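Local atomic coordinates of ABC transporter periplasmic substrate-binding protein (Desulfovibrio alaskensis, PDB entry 5MY5), a protein that binds tungstate in the periplasm with high selectivity and probably delivers it to an ABC transporter for uptake into the cell. Residues 47-52 and 246-251; 53-58 and 239-244; 93-98 and 231-236; 198-203 and 208-213. The protein carries 2 engineered substitutions. All blocks are in the same frame, centred on the assembly; numbering follows the deposited sequence.

Contact 1 (47-52 and 246-251)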
loop_
_atom_site.group_PDB
_atom_site.type_symbol
_atom_site.label_atom_id
_atom_site.label_comp_id
_atom_site.label_asym_id
_atom_site.label_seq_id
_atom_site.Cartn_x
_atom_site.Cartn_y
_atom_site.Cartn_z
ATOM N N PRO A 47 -16.479 7.949 -10.228
ATOM C CA PRO A 47 -17.447 8.775 -11.000
ATOM C C PRO A 47 -16.799 9.406 -12.221
ATOM O O PRO A 47 -17.440 9.552 -13.274
ATOM C CB PRO A 47 -17.855 9.888 -10.013
ATOM C CG PRO A 47 -17.429 9.441 -8.686
ATOM C CD PRO A 47 -16.375 8.374 -8.829
ATOM N N GLN A 48 -15.505 9.704 -12.149
ATOM C CA GLN A 48 -14.816 10.240 -13.332
ATOM C C GLN A 48 -14.686 9.184 -14.470
ATOM O O GLN A 48 -14.859 9.457 -15.674
ATOM C CB GLN A 48 -13.432 10.793 -12.992
ATOM C CG GLN A 48 -13.433 11.800 -11.809
ATOM C CD GLN A 48 -12.098 12.466 -11.424
ATOM O OE1 GLN A 48 -11.570 13.315 -12.148
ATOM N NE2 GLN A 48 -11.617 12.176 -10.188
ATOM N N PHE A 49 -14.342 7.952 -14.091
ATOM C CA PHE A 49 -14.296 6.839 -15.028
ATOM C C PHE A 49 -15.675 6.687 -15.682
ATOM O O PHE A 49 -15.758 6.493 -16.927
ATOM C CB PHE A 49 -13.911 5.527 -14.262
ATOM C CG PHE A 49 -13.944 4.265 -15.114
ATOM C CD1 PHE A 49 -13.219 4.137 -16.212
ATOM C CD2 PHE A 49 -14.840 3.198 -14.775
ATOM C CE1 PHE A 49 -13.245 2.990 -17.001
ATOM C CE2 PHE A 49 -14.838 2.049 -15.528
ATOM C CZ PHE A 49 -14.021 1.939 -16.642
ATOM N N THR A 50 -16.760 6.734 -14.922
ATOM C CA THR A 50 -18.097 6.541 -15.494
ATOM C C THR A 50 -18.479 7.731 -16.426
ATOM O O THR A 50 -19.005 7.491 -17.538
ATOM C CB THR A 50 -19.172 6.397 -14.422
ATOM O OG1 THR A 50 -18.917 5.221 -13.661
ATOM C CG2 THR A 50 -20.577 6.281 -15.050
ATOM N N LYS A 51 -18.125 8.949 -16.010
ATOM C CA LYS A 51 -18.307 10.133 -16.909
ATOM C C LYS A 51 -17.602 9.962 -18.215
ATOM O O LYS A 51 -18.122 10.300 -19.294
ATOM C CB LYS A 51 -17.718 11.380 -16.237
ATOM C CG LYS A 51 -17.890 12.678 -16.990
ATOM C CD LYS A 51 -18.962 13.503 -16.323
ATOM C CE LYS A 51 -19.034 14.895 -16.940
ATOM N NZ LYS A 51 -20.469 15.272 -17.029
ATOM N N ASP A 52 -16.361 9.503 -18.167
ATOM C CA ASP A 52 -15.547 9.404 -19.376
ATOM C C ASP A 52 -15.807 8.236 -20.282
ATOM O O ASP A 52 -15.564 8.309 -21.503
ATOM C CB ASP A 52 -14.050 9.404 -19.030
ATOM C CG ASP A 52 -13.566 10.693 -18.404
ATOM O OD1 ASP A 52 -14.226 11.771 -18.510
ATOM O OD2 ASP A 52 -12.464 10.650 -17.773
ATOM N N VAL A 246 -8.167 -0.133 -17.614
ATOM C CA VAL A 246 -6.688 -0.048 -17.641
ATOM C C VAL A 246 -6.294 1.085 -18.527
ATOM O O VAL A 246 -5.407 1.881 -18.179
ATOM C CB VAL A 246 -6.051 -1.356 -18.096
ATOM C CG1 VAL A 246 -4.559 -1.320 -18.226
ATOM C CG2 VAL A 246 -6.374 -2.472 -17.144
ATOM N N ASN A 247 -6.979 1.182 -19.649
ATOM C CA ASN A 247 -6.639 2.250 -20.609
ATOM C C ASN A 247 -6.856 3.608 -19.985
ATOM O O ASN A 247 -6.045 4.494 -20.107
ATOM C CB ASN A 247 -7.456 2.044 -21.900
ATOM C CG ASN A 247 -7.188 3.100 -22.921
ATOM O OD1 ASN A 247 -7.777 4.154 -22.880
ATOM N ND2 ASN A 247 -6.318 2.768 -23.880
ATOM N N TRP A 248 -8.035 3.810 -19.352
ATOM C CA TRP A 248 -8.326 4.982 -18.667
ATOM C C TRP A 248 -7.343 5.355 -17.561
ATOM O O TRP A 248 -6.862 6.509 -17.486
ATOM C CB TRP A 248 -9.770 4.917 -18.145
ATOM C CG TRP A 248 -10.239 6.179 -17.471
ATOM C CD1 TRP A 248 -10.696 7.300 -18.100
ATOM C CD2 TRP A 248 -10.340 6.439 -16.084
ATOM N NE1 TRP A 248 -11.017 8.241 -17.193
ATOM C CE2 TRP A 248 -10.843 7.730 -15.927
ATOM C CE3 TRP A 248 -10.044 5.688 -14.912
ATOM C CZ2 TRP A 248 -11.031 8.308 -14.682
ATOM C CZ3 TRP A 248 -10.264 6.225 -13.711
ATOM C CH2 TRP A 248 -10.755 7.543 -13.571
ATOM N N MET A 249 -6.941 4.365 -16.735
ATOM C CA MET A 249 -6.123 4.690 -15.589
ATOM C C MET A 249 -4.720 5.039 -16.064
ATOM O O MET A 249 -4.021 5.784 -15.340
ATOM C CB MET A 249 -5.911 3.446 -14.677
ATOM C CG MET A 249 -7.143 3.131 -13.897
ATOM S SD MET A 249 -7.430 4.280 -12.508
ATOM C CE MET A 249 -6.206 3.602 -11.315
ATOM N N ALA A 250 -4.265 4.455 -17.188
ATOM C CA ALA A 250 -2.869 4.683 -17.679
ATOM C C ALA A 250 -2.777 5.976 -18.543
ATOM O O ALA A 250 -1.677 6.369 -18.929
ATOM C CB ALA A 250 -2.396 3.515 -18.519
ATOM N N SER A 251 -3.899 6.597 -18.824
ATOM C CA SER A 251 -3.920 7.789 -19.719
ATOM C C SER A 251 -3.220 8.906 -19.001
ATOM O O SER A 251 -3.284 9.034 -17.763
ATOM C CB SER A 251 -5.387 8.171 -20.012
ATOM O OG SER A 251 -6.091 8.711 -18.943
#

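Contact 2 (53-58 and 239-244)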
loop_
_atom_site.group_PDB
_atom_site.type_symbol
_atom_site.label_atom_id
_atom_site.label_comp_id
_atom_site.label_asym_id
_atom_site.label_seq_id
_atom_site.Cartn_x
_atom_site.Cartn_y
_atom_site.Cartn_z
ATOM N N THR A 53 -16.342 7.158 -19.725
ATOM C CA THR A 53 -16.400 5.909 -20.465
ATOM C C THR A 53 -17.793 5.227 -20.534
ATOM O O THR A 53 -17.957 4.300 -21.338
ATOM C CB THR A 53 -15.442 4.793 -19.899
ATOM O OG1 THR A 53 -15.947 4.365 -18.654
ATOM C CG2 THR A 53 -14.087 5.270 -19.684
ATOM N N GLY A 54 -18.719 5.718 -19.721
ATOM C CA GLY A 54 -20.046 5.192 -19.550
ATOM C C GLY A 54 -20.129 3.971 -18.704
ATOM O O GLY A 54 -21.208 3.458 -18.563
ATOM N N ILE A 55 -19.013 3.457 -18.217
ATOM C CA ILE A 55 -18.980 2.181 -17.525
ATOM C C ILE A 55 -19.069 2.456 -16.049
ATOM O O ILE A 55 -18.361 3.284 -15.555
ATOM C CB ILE A 55 -17.659 1.411 -17.850
ATOM C CG1 ILE A 55 -17.548 1.150 -19.334
ATOM C CG2 ILE A 55 -17.620 0.117 -16.990
ATOM C CD1 ILE A 55 -16.144 0.738 -19.720
ATOM N N GLU A 56 -19.987 1.764 -15.326
ATOM C CA GLU A 56 -20.088 1.807 -13.879
ATOM C C GLU A 56 -19.051 0.828 -13.233
ATOM O O GLU A 56 -18.991 -0.323 -13.655
ATOM C CB GLU A 56 -21.507 1.399 -13.397
ATOM C CG GLU A 56 -21.648 1.454 -11.862
ATOM C CD GLU A 56 -22.987 0.904 -11.315
ATOM O OE1 GLU A 56 -23.812 0.429 -12.090
ATOM O OE2 GLU A 56 -23.092 0.805 -10.080
ATOM N N LEU A 57 -18.243 1.336 -12.299
ATOM C CA LEU A 57 -17.250 0.495 -11.579
ATOM C C LEU A 57 -17.786 0.184 -10.212
ATOM O O LEU A 57 -18.083 1.074 -9.432
ATOM C CB LEU A 57 -15.920 1.233 -11.425
ATOM C CG LEU A 57 -14.810 0.528 -10.655
ATOM C CD1 LEU A 57 -14.263 -0.692 -11.394
ATOM C CD2 LEU A 57 -13.645 1.473 -10.284
ATOM N N ARG A 58 -17.841 -1.113 -9.893
ATOM C CA ARG A 58 -18.233 -1.618 -8.583
ATOM C C ARG A 58 -17.033 -2.347 -8.046
ATOM O O ARG A 58 -16.404 -3.127 -8.757
ATOM C CB ARG A 58 -19.458 -2.487 -8.627
ATOM C CG ARG A 58 -20.734 -1.778 -9.017
ATOM C CD ARG A 58 -21.884 -2.770 -9.061
ATOM N NE ARG A 58 -23.065 -2.197 -9.723
ATOM C CZ ARG A 58 -24.063 -2.951 -10.186
ATOM N NH1 ARG A 58 -24.060 -4.283 -10.063
ATOM N NH2 ARG A 58 -25.058 -2.365 -10.849
ATOM N N LYS A 239 -13.854 -8.650 -20.356
ATOM C CA LYS A 239 -12.508 -8.234 -20.718
ATOM C C LYS A 239 -12.418 -6.876 -21.366
ATOM O O LYS A 239 -11.466 -6.126 -21.144
ATOM C CB LYS A 239 -11.854 -9.293 -21.665
ATOM C CG LYS A 239 -10.459 -8.951 -22.185
ATOM C CD LYS A 239 -9.408 -8.786 -21.050
ATOM C CE LYS A 239 -7.972 -9.009 -21.465
ATOM N NZ LYS A 239 -7.349 -8.071 -22.442
ATOM N N ASP A 240 -13.396 -6.580 -22.222
ATOM C CA ASP A 240 -13.319 -5.305 -22.929
ATOM C C ASP A 240 -13.551 -4.134 -21.926
ATOM O O ASP A 240 -12.900 -3.148 -22.014
ATOM C CB ASP A 240 -14.374 -5.250 -24.021
ATOM C CG ASP A 240 -14.063 -6.147 -25.145
ATOM O OD1 ASP A 240 -12.873 -6.484 -25.371
ATOM O OD2 ASP A 240 -15.020 -6.495 -25.845
ATOM N N LEU A 241 -14.443 -4.317 -20.939
ATOM C CA LEU A 241 -14.671 -3.286 -19.865
ATOM C C LEU A 241 -13.344 -3.195 -19.041
ATOM O O LEU A 241 -12.921 -2.101 -18.669
ATOM C CB LEU A 241 -15.775 -3.570 -18.971
ATOM C CG LEU A 241 -17.125 -3.733 -19.617
ATOM C CD1 LEU A 241 -18.242 -3.945 -18.654
ATOM C CD2 LEU A 241 -17.436 -2.641 -20.626
ATOM N N ALA A 242 -12.767 -4.345 -18.677
ATOM C CA ALA A 242 -11.508 -4.322 -17.884
ATOM C C ALA A 242 -10.400 -3.595 -18.563
ATOM O O ALA A 242 -9.673 -2.709 -18.012
ATOM C CB ALA A 242 -11.132 -5.754 -17.535
ATOM N N ASP A 243 -10.248 -3.918 -19.858
ATOM C CA ASP A 243 -9.245 -3.236 -20.653
ATOM C C ASP A 243 -9.525 -1.715 -20.751
ATOM O O ASP A 243 -8.592 -0.978 -20.758
ATOM C CB ASP A 243 -9.203 -3.761 -22.111
ATOM C CG ASP A 243 -8.620 -5.149 -22.243
ATOM O OD1 ASP A 243 -7.960 -5.582 -21.245
ATOM O OD2 ASP A 243 -8.882 -5.805 -23.342
ATOM N N LYS A 244 -10.803 -1.310 -20.805
ATOM C CA LYS A 244 -11.152 0.102 -20.834
ATOM C C LYS A 244 -10.713 0.805 -19.573
ATOM O O LYS A 244 -10.236 1.950 -19.600
ATOM C CB LYS A 244 -12.617 0.270 -21.118
ATOM C CG LYS A 244 -13.118 1.688 -21.307
ATOM C CD LYS A 244 -12.636 2.395 -22.594
ATOM C CE LYS A 244 -12.952 1.648 -23.912
ATOM N NZ LYS A 244 -14.448 1.539 -24.212
HETATM O O HOH W 1 -15.834 3.733 -23.224
#

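Contact 3 (93-98 and 231-236)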
loop_
_atom_site.group_PDB
_atom_site.type_symbol
_atom_site.label_atom_id
_atom_site.label_comp_id
_atom_site.label_asym_id
_atom_site.label_seq_id
_atom_site.Cartn_x
_atom_site.Cartn_y
_atom_site.Cartn_z
ATOM N N ALA A 93 -0.386 -18.507 -13.402
ATOM C CA ALA A 93 -1.467 -19.485 -13.328
ATOM C C ALA A 93 -2.437 -19.463 -14.461
ATOM O O ALA A 93 -3.245 -20.406 -14.611
ATOM C CB ALA A 93 -2.222 -19.302 -12.006
ATOM N N GLY A 94 -2.474 -18.338 -15.200
ATOM C CA GLY A 94 -3.399 -18.142 -16.288
ATOM C C GLY A 94 -4.676 -17.503 -15.796
ATOM O O GLY A 94 -5.626 -17.432 -16.539
ATOM N N PHE A 95 -4.664 -17.047 -14.526
ATOM C CA PHE A 95 -5.911 -16.456 -13.977
ATOM C C PHE A 95 -6.079 -14.967 -14.395
ATOM O O PHE A 95 -7.180 -14.524 -14.488
ATOM C CB PHE A 95 -5.940 -16.513 -12.474
ATOM C CG PHE A 95 -5.770 -17.893 -11.856
ATOM C CD1 PHE A 95 -6.198 -19.011 -12.520
ATOM C CD2 PHE A 95 -5.183 -18.020 -10.581
ATOM C CE1 PHE A 95 -6.050 -20.284 -11.919
ATOM C CE2 PHE A 95 -5.006 -19.283 -9.984
ATOM C CZ PHE A 95 -5.426 -20.401 -10.701
ATOM N N GLY A 96 -4.978 -14.342 -14.730
ATOM C CA GLY A 96 -4.919 -12.933 -15.248
ATOM C C GLY A 96 -4.155 -12.847 -16.520
ATOM O O GLY A 96 -3.347 -13.724 -16.802
ATOM N N THR A 97 -4.379 -11.806 -17.335
ATOM C CA THR A 97 -3.724 -11.684 -18.591
ATOM C C THR A 97 -2.347 -11.072 -18.404
ATOM O O THR A 97 -1.299 -11.557 -18.887
ATOM C CB THR A 97 -4.578 -10.797 -19.517
ATOM O OG1 THR A 97 -4.724 -9.501 -18.910
ATOM C CG2 THR A 97 -6.024 -11.422 -19.606
ATOM N N ALA A 98 -2.248 -9.981 -17.624
ATOM C CA ALA A 98 -0.998 -9.287 -17.430
ATOM C C ALA A 98 -1.169 -8.174 -16.378
ATOM O O ALA A 98 -2.322 -7.720 -16.121
ATOM C CB ALA A 98 -0.465 -8.691 -18.702
ATOM N N PRO A 231 -9.894 -14.303 -19.887
ATOM C CA PRO A 231 -11.071 -14.991 -20.468
ATOM C C PRO A 231 -10.857 -16.493 -20.773
ATOM O O PRO A 231 -11.809 -17.276 -20.810
ATOM C CB PRO A 231 -11.341 -14.199 -21.776
ATOM C CG PRO A 231 -10.526 -13.013 -21.690
ATOM C CD PRO A 231 -9.461 -13.156 -20.700
ATOM N N ALA A 232 -9.620 -16.882 -20.860
ATOM C CA ALA A 232 -9.301 -18.327 -20.976
ATOM C C ALA A 232 -9.591 -19.086 -19.729
ATOM O O ALA A 232 -9.870 -20.301 -19.787
ATOM C CB ALA A 232 -7.869 -18.482 -21.367
ATOM N N HIS A 233 -9.534 -18.415 -18.584
ATOM C CA HIS A 233 -9.912 -19.034 -17.295
ATOM C C HIS A 233 -11.370 -18.767 -16.947
ATOM O O HIS A 233 -12.062 -19.630 -16.364
ATOM C CB HIS A 233 -8.973 -18.493 -16.183
ATOM C CG HIS A 233 -9.181 -19.127 -14.844
ATOM N ND1 HIS A 233 -8.887 -20.453 -14.598
ATOM C CD2 HIS A 233 -9.715 -18.636 -13.700
ATOM C CE1 HIS A 233 -9.170 -20.729 -13.333
ATOM N NE2 HIS A 233 -9.696 -19.641 -12.766
ATOM N N CYS A 234 -11.884 -17.579 -17.311
ATOM C CA CYS A 234 -13.270 -17.187 -16.964
ATOM C C CYS A 234 -13.911 -16.712 -18.248
ATOM O O CYS A 234 -13.807 -15.534 -18.620
ATOM C CB CYS A 234 -13.193 -16.036 -15.947
ATOM S SG CYS A 234 -12.322 -16.397 -14.428
ATOM N N PRO A 235 -14.637 -17.608 -18.972
ATOM C CA PRO A 235 -14.923 -17.159 -20.335
ATOM C C PRO A 235 -15.966 -16.072 -20.410
ATOM O O PRO A 235 -16.049 -15.467 -21.489
ATOM C CB PRO A 235 -15.347 -18.447 -21.058
ATOM C CG PRO A 235 -14.578 -19.488 -20.339
ATOM C CD PRO A 235 -14.550 -19.072 -18.883
ATOM N N LYS A 236 -16.760 -15.840 -19.358
ATOM C CA LYS A 236 -17.798 -14.817 -19.396
ATOM C C LYS A 236 -17.297 -13.467 -18.839
ATOM O O LYS A 236 -18.123 -12.587 -18.550
ATOM C CB LYS A 236 -19.060 -15.295 -18.630
ATOM C CG LYS A 236 -19.688 -16.532 -19.311
ATOM C CD LYS A 236 -21.106 -16.747 -18.914
ATOM C CE LYS A 236 -21.653 -17.973 -19.655
ATOM N NZ LYS A 236 -23.142 -17.993 -19.590
#

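Contact 4 (198-203 and 208-213)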
loop_
_atom_site.group_PDB
_atom_site.type_symbol
_atom_site.label_atom_id
_atom_site.label_comp_id
_atom_site.label_asym_id
_atom_site.label_seq_id
_atom_site.Cartn_x
_atom_site.Cartn_y
_atom_site.Cartn_z
ATOM N N ILE A 198 -0.646 10.408 7.825
ATOM C CA ILE A 198 -1.390 11.654 7.539
ATOM C C ILE A 198 -2.631 11.768 8.473
ATOM O O ILE A 198 -2.912 12.852 9.078
ATOM C CB ILE A 198 -1.715 11.729 6.041
ATOM C CG1 ILE A 198 -0.488 11.981 5.203
ATOM C CG2 ILE A 198 -2.840 12.789 5.832
ATOM C CD1 ILE A 198 -0.716 11.676 3.761
ATOM N N LYS A 199 -3.435 10.713 8.625
ATOM C CA LYS A 199 -4.629 10.782 9.471
ATOM C C LYS A 199 -4.242 10.965 10.924
ATOM O O LYS A 199 -4.874 11.757 11.667
ATOM C CB LYS A 199 -5.519 9.510 9.271
ATOM C CG LYS A 199 -6.128 9.474 7.854
ATOM C CD LYS A 199 -6.946 8.219 7.537
ATOM C CE LYS A 199 -7.626 8.377 6.151
ATOM N NZ LYS A 199 -8.084 7.083 5.482
ATOM N N TYR A 200 -3.228 10.238 11.372
ATOM C CA TYR A 200 -2.763 10.378 12.755
ATOM C C TYR A 200 -2.201 11.851 13.061
ATOM O O TYR A 200 -2.508 12.447 14.088
ATOM C CB TYR A 200 -1.604 9.345 12.967
ATOM C CG TYR A 200 -0.707 9.603 14.150
ATOM C CD1 TYR A 200 -1.196 9.380 15.420
ATOM C CD2 TYR A 200 0.638 10.037 14.007
ATOM C CE1 TYR A 200 -0.445 9.668 16.553
ATOM C CE2 TYR A 200 1.419 10.237 15.117
ATOM C CZ TYR A 200 0.881 10.040 16.361
ATOM O OH TYR A 200 1.810 10.338 17.363
ATOM N N GLU A 201 -1.403 12.383 12.157
ATOM C CA GLU A 201 -0.815 13.713 12.269
ATOM C C GLU A 201 -1.987 14.763 12.378
ATOM O O GLU A 201 -1.941 15.655 13.239
ATOM C CB GLU A 201 -0.042 13.962 10.988
ATOM C CG GLU A 201 0.582 15.348 10.891
ATOM C CD GLU A 201 1.229 15.623 9.561
ATOM O OE1 GLU A 201 0.719 15.298 8.482
ATOM O OE2 GLU A 201 2.350 16.144 9.553
ATOM N N ALA A 202 -3.027 14.588 11.591
ATOM C CA ALA A 202 -4.235 15.472 11.673
ATOM C C ALA A 202 -5.033 15.338 12.965
ATOM O O ALA A 202 -5.480 16.319 13.510
ATOM C CB ALA A 202 -5.121 15.267 10.426
ATOM N N SER A 203 -5.166 14.134 13.497
ATOM C CA SER A 203 -5.705 13.929 14.822
ATOM C C SER A 203 -4.980 14.589 15.957
ATOM O O SER A 203 -5.605 14.737 17.023
ATOM C CB SER A 203 -5.914 12.430 15.114
ATOM O OG SER A 203 -4.733 11.829 15.528
ATOM N N PRO A 208 1.845 15.988 15.916
ATOM C CA PRO A 208 2.087 14.787 16.720
ATOM C C PRO A 208 3.543 14.697 17.238
ATOM O O PRO A 208 4.454 15.262 16.636
ATOM C CB PRO A 208 1.834 13.668 15.686
ATOM C CG PRO A 208 2.356 14.289 14.440
ATOM C CD PRO A 208 1.849 15.717 14.483
ATOM N N PRO A 209 3.767 13.834 18.265
ATOM C CA PRO A 209 5.112 13.647 18.747
ATOM C C PRO A 209 6.032 12.841 17.906
ATOM O O PRO A 209 7.220 12.953 18.046
ATOM C CB PRO A 209 4.908 12.940 20.091
ATOM C CG PRO A 209 3.561 12.246 19.963
ATOM C CD PRO A 209 2.769 13.199 19.102
ATOM N N LEU A 210 5.479 12.039 16.980
ATOM C CA LEU A 210 6.234 11.230 16.059
ATOM C C LEU A 210 6.177 11.908 14.708
ATOM O O LEU A 210 5.121 12.330 14.283
ATOM C CB LEU A 210 5.610 9.838 15.927
ATOM C CG LEU A 210 5.489 9.018 17.192
ATOM C CD1 LEU A 210 4.711 7.766 16.878
ATOM C CD2 LEU A 210 6.878 8.766 17.853
ATOM N N LYS A 211 7.328 12.039 14.132
ATOM C CA LYS A 211 7.558 12.741 12.831
ATOM C C LYS A 211 8.050 11.735 11.808
ATOM O O LYS A 211 8.642 10.671 12.173
ATOM C CB LYS A 211 8.595 13.862 13.078
ATOM C CG LYS A 211 8.241 14.758 14.241
ATOM C CD LYS A 211 6.963 15.539 14.021
ATOM C CE LYS A 211 6.733 16.558 15.151
ATOM N NZ LYS A 211 5.385 17.229 15.126
ATOM N N ILE A 212 7.906 12.007 10.521
ATOM C CA ILE A 212 8.479 11.211 9.502
ATOM C C ILE A 212 9.980 11.423 9.489
ATOM O O ILE A 212 10.433 12.587 9.364
ATOM C CB ILE A 212 7.920 11.458 8.069
ATOM C CG1 ILE A 212 6.402 11.124 8.039
ATOM C CG2 ILE A 212 8.755 10.736 7.039
ATOM C CD1 ILE A 212 5.782 11.579 6.724
ATOM N N LEU A 213 10.725 10.364 9.691
ATOM C CA LEU A 213 12.183 10.411 9.756
ATOM C C LEU A 213 12.887 9.714 8.650
ATOM O O LEU A 213 14.001 10.070 8.315
ATOM C CB LEU A 213 12.620 9.926 11.139
ATOM C CG LEU A 213 12.188 10.640 12.378
ATOM C CD1 LEU A 213 12.515 9.968 13.705
ATOM C CD2 LEU A 213 12.812 12.074 12.328
#

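Contact 1 (47-52 and 246-251)
The indole of W248 lies against the backbone and side chain of F49, with one face over the turn of helix that carries this phenylalanine. F49 CB stands 3.7 Å from the centroid of the W248 six-membered ring, only 9° off the ring normal, a CH-pi contact. The benzyl ring then continues past the indole, and the two rings meet obliquely, with F49 CD1 3.7 Å from W248 CD2. The first torsion of W248 extends the indole away from its own backbone N, out from helix 239-250 to meet helix 41-53. The short segments of these helices run at 112° to each other, 11.1 Å apart at closest approach, and the tryptophan bridges the gap on one lobe of a periplasmic-binding-protein fold. At the indole edge, W248 NE1 donates to D52 OD2 at 2.9 Å and 162°; D52 OD2 receives it on its anti lone pair and lies close to the plane of the indole. The bond and the packing of F49 on the face together restrain the rotation of the indole. Q48 CB touches the rim at W248 CZ2, 3.8 Å away, whereas its amide turns back to D44 O. F245 meets the F49 ring edge-to-face.

Contact 2 (53-58 and 239-244)
With CG1 beside its backbone N (chi1 -60°) and a nearly extended chi2 of 165°, I55 sends its CD1 methyl across to helix 239-250, where L241 and K244, one turn apart, receive it. I55 CD1 lies 3.7 Å from L241 CD2 and 3.5 Å from K244 CG, so the methyl sits between a leucine branch and the aliphatic root of a lysine. The K244 chain leaves the helix anti to the backbone N but then bends at each later torsion, which brings NZ to a water beside T53 O. T53 CG2 meets K244 CG at 4.1 Å, the two side chains passing alongside and pointing opposite ways. At the lysine tip, the water accepts from K244 NZ at 2.8 Å and donates to T53 O at 2.9 Å, joining the ammonium to the end of helix 41-53. T53 OG1 accepts from I55 N at 3.2 Å in an ST turn around G54, whose positive phi ends the helix before strand 56-62 begins; F49 O is a second partner of that hydroxyl. L28 and F49 also pack on I55. The join is thus chiefly apolar around the I55 methyl, with a solvent-exposed lysine at its margin whose charged end is linked to the backbone through water.

Contact 3 (93-98 and 231-236)
H233 NE2 hydrogen-bonds to the backbone carbonyl of E72, and the imidazole held in this way presents one face to F95. F95 CD1 stands 3.4 Å above the plane of the H233 ring, over its centre, and F95 CE1 approaches H233 CE1 to 3.5 Å. The rings meet obliquely, planes 48° apart and centroids 4.6 Å. A chi1 of -175° extends H233 away from its own backbone N, toward the 93-98 loop. Nearer the backbone, H233 CB touches G94 O at 3.5 Å. G94 closes helix 84-92 in a Schellman motif, and A93 CB packs over the centre of the F95 ring, 3.4 Å above its plane. Farther along, T97 CG2 rests on P231 CD at 4.0 Å, the two side chains meeting at about a right angle. C234, next to H233, forms a disulfide with C74, a covalent tie close to the hydrogen bond from H233 to E72. The contact lies at the surface, joining the loop between helix 84-92 and strand 100-112 to the one between strand 221-228 and helix 239-250. F95 and T97 hydrogen-bond through the backbone to N230 and P228, at and just beyond the end of strand 221-228, and K239 of helix 239-250 packs on both T97 and P231.

Contact 4 (198-203 and 208-213)
This is a largely apolar, buried contact that closes a short connection: helix 194-203 lies against the two loop prolines leading into strand 210-214 and the first residue of that strand. A chi1 of 162° swings the phenol of Y200 away from the backbone N and carries it from the helix across to these prolines. Y200 CE2 reaches P208 CB at 3.5 Å, obliquely to the ring, while Y200 OH comes within 3.5 Å of P209 CD and 3.9 Å of L210 CD1. E201, the next residue, touches the same proline as the tyrosine ring, its CG 3.8 Å from P208 CD. The carboxylate beyond continues to a salt bridge with K266. P208 O accepts from K211 NZ at 2.6 Å, in the carbonyl plane, and N207 OD1 also bonds to that ammonium, so the lysine folds back over the turn into the strand. I180 and A184 of helix 176-186 pack on both Y200 and L210, and the strand pairs with strand 100-112. Proline rings, a leucine branch and a tyrosine ring make the join by van der Waals contact, while charged groups of E201 and K211 find their partners beside it.

Overall arrangement
Contacts 1, 2 and 3 lie toward one end of the molecule, and contact 4 toward the other. Helix 239-250 serves both contact 1 and contact 2, whose centres are 8 Å apart; their other halves follow directly in the chain, helix 41-53 and then strand 56-62, and T50 OG1 probably hydrogen-bonds to I55 O. Contact 3, 17 Å between centres from contact 2, meets it through K239. Contact 4 is 33 to 43 Å from the others, centre to centre, yet strands 56-62 and 210-214 tie contacts 2 and 4 to the same mixed sheet. Each is nested within the one before: contacts 1 to 3 join distant segments, consistent with the chain leaving and returning to a lobe, as in periplasmic binding proteins, whereas contact 4 is a local return from helix to strand.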